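Local atomic coordinates of Lmo0135 protein (Listeria monocytogenes EGD-e, PDB entry 5ISU), a protein that probably binds peptides outside the membrane as the substrate-binding component of an ABC transporter. Residues Q277-A282 and I367-D372. Residues are numbered along the deposited sequence; the frame is centred on the assembly and turned at random.
Sequences QALSYA and IGVTLD
Ile-367 meets Ala-278, Leu-279 and Ala-282 where the chain leaves helix 351-365 through a Schellman motif, whose C-prime residue, Gly-368, turns it toward strand 370-376. The case illustrates how a helix-to-strand connection in an alpha/beta lobe of a family 5 solute-binding protein packs against a neighbouring helix, here 273-281, through a branched side chain. From CB, which points toward residues 277-282, Ile-367 forks. The short branch reaches the methyl of Ala-282, with 4.0 Å between Ile-367 CG2 and Ala-282 CB. The longer branch starts at CG1, set between the backbone N and the carbonyl carbon (chi1 66°), and runs on extended through chi2 (165°), which delivers CD1 to the helix. There Ile-367 CD1 lies 4.0 Å from Ala-282 CB, so the alanine methyl touches both branches, and 4.3 Å from Leu-279 CD2. Ile-324 and Ala-327 of helix 324-334 also touch this isoleucine. No hydrogen bond joins the two segments; Tyr-364 supplies a polar tie nearby, its OH bonded to Leu-279 O. Val-369 adds to the apolar contact, its CG1 4.4 Å from Leu-279 CD2. At the isoleucine tip, Ile-367 CD1 stands 3.8 Å from Ala-278 O, the carbonyl oxygen that accepts a weak backbone hydrogen bond from Ala-282 N.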
loop_
_atom_site.group_PDB
_atom_site.type_symbol
_atom_site.label_atom_id
_atom_site.label_comp_id
_atom_site.label_asym_id
_atom_site.label_seq_id
_atom_site.Cartn_x
_atom_site.Cartn_y
_atom_site.Cartn_z
ATOM N N GLN A 277 25.159 -12.032 1.622
ATOM C CA GLN A 277 24.741 -13.310 1.049
ATOM C C GLN A 277 24.767 -14.404 2.105
ATOM O O GLN A 277 23.892 -15.281 2.123
ATOM C CB GLN A 277 25.616 -13.690 -0.131
ATOM C CG GLN A 277 25.422 -12.816 -1.359
ATOM C CD GLN A 277 26.394 -13.155 -2.478
ATOM O OE1 GLN A 277 27.425 -13.773 -2.244
ATOM N NE2 GLN A 277 26.073 -12.737 -3.699
ATOM N N ALA A 278 25.759 -14.356 2.993
ATOM C CA ALA A 278 25.828 -15.332 4.086
ATOM C C ALA A 278 24.580 -15.234 4.975
ATOM O O ALA A 278 24.017 -16.252 5.372
ATOM C CB ALA A 278 27.081 -15.124 4.915
ATOM N N LEU A 279 24.135 -14.004 5.238
ATOM C CA LEU A 279 22.973 -13.737 6.091
ATOM C C LEU A 279 21.644 -14.017 5.387
ATOM O O LEU A 279 20.574 -13.882 5.996
ATOM C CB LEU A 279 23.006 -12.294 6.608
ATOM C CG LEU A 279 24.229 -11.880 7.433
ATOM C CD1 LEU A 279 24.205 -10.387 7.732
ATOM C CD2 LEU A 279 24.356 -12.685 8.724
ATOM N N SER A 280 21.719 -14.368 4.104
ATOM C CA SER A 280 20.547 -14.751 3.331
ATOM C C SER A 280 20.499 -16.287 3.296
ATOM O O SER A 280 19.460 -16.913 3.597
ATOM C CB SER A 280 20.615 -14.173 1.908
ATOM O OG SER A 280 20.737 -12.767 1.946
ATOM N N TYR A 281 21.618 -16.884 2.923
ATOM C CA TYR A 281 21.746 -18.347 2.886
ATOM C C TYR A 281 21.498 -19.040 4.223
ATOM O O TYR A 281 21.234 -20.233 4.251
ATOM C CB TYR A 281 23.138 -18.768 2.402
ATOM C CG TYR A 281 23.341 -18.744 0.909
ATOM C CD1 TYR A 281 22.659 -19.643 0.088
ATOM C CD2 TYR A 281 24.294 -17.911 0.321
ATOM C CE1 TYR A 281 22.865 -19.659 -1.285
ATOM C CE2 TYR A 281 24.520 -17.936 -1.051
ATOM C CZ TYR A 281 23.801 -18.810 -1.845
ATOM O OH TYR A 281 24.014 -18.827 -3.197
ATOM N N ALA A 282 21.627 -18.321 5.332
ATOM C CA ALA A 282 21.377 -18.924 6.638
ATOM C C ALA A 282 19.879 -19.083 6.941
ATOM O O ALA A 282 19.516 -19.772 7.895
ATOM C CB ALA A 282 22.033 -18.087 7.732
ATOM N N ILE A 367 25.733 -19.945 12.185
ATOM C CA ILE A 367 26.808 -19.674 11.203
ATOM C C ILE A 367 27.950 -18.847 11.825
ATOM O O ILE A 367 28.739 -18.239 11.107
ATOM C CB ILE A 367 26.308 -19.015 9.875
ATOM C CG1 ILE A 367 25.761 -17.595 10.091
ATOM C CG2 ILE A 367 25.269 -19.901 9.212
ATOM C CD1 ILE A 367 25.611 -16.797 8.806
ATOM N N GLY A 368 28.026 -18.834 13.157
ATOM C CA GLY A 368 29.079 -18.121 13.881
ATOM C C GLY A 368 28.922 -16.614 14.005
ATOM O O GLY A 368 29.895 -15.925 14.337
ATOM N N VAL A 369 27.714 -16.097 13.757
ATOM C CA VAL A 369 27.444 -14.644 13.840
ATOM C C VAL A 369 26.519 -14.350 15.024
ATOM O O VAL A 369 25.476 -14.976 15.151
ATOM C CB VAL A 369 26.792 -14.110 12.534
ATOM C CG1 VAL A 369 26.429 -12.628 12.659
ATOM C CG2 VAL A 369 27.707 -14.346 11.339
ATOM N N THR A 370 26.903 -13.394 15.876
ATOM C CA THR A 370 26.105 -13.021 17.054
ATOM C C THR A 370 25.189 -11.845 16.718
ATOM O O THR A 370 25.662 -10.790 16.282
ATOM C CB THR A 370 27.000 -12.634 18.251
ATOM O OG1 THR A 370 27.939 -13.682 18.507
ATOM C CG2 THR A 370 26.163 -12.383 19.511
ATOM N N LEU A 371 23.885 -12.029 16.931
ATOM C CA LEU A 371 22.892 -10.995 16.653
ATOM C C LEU A 371 22.196 -10.591 17.945
ATOM O O LEU A 371 21.727 -11.450 18.686
ATOM C CB LEU A 371 21.846 -11.519 15.662
ATOM C CG LEU A 371 20.801 -10.521 15.145
ATOM C CD1 LEU A 371 21.457 -9.529 14.208
ATOM C CD2 LEU A 371 19.650 -11.225 14.432
ATOM N N ASP A 372 22.132 -9.286 18.202
ATOM C CA ASP A 372 21.482 -8.731 19.391
ATOM C C ASP A 372 20.144 -8.144 18.992
ATOM O O ASP A 372 20.090 -7.310 18.093
ATOM C CB ASP A 372 22.318 -7.590 19.986
ATOM C CG ASP A 372 23.633 -8.057 20.590
ATOM O OD1 ASP A 372 23.675 -9.137 21.228
ATOM O OD2 ASP A 372 24.618 -7.300 20.469
#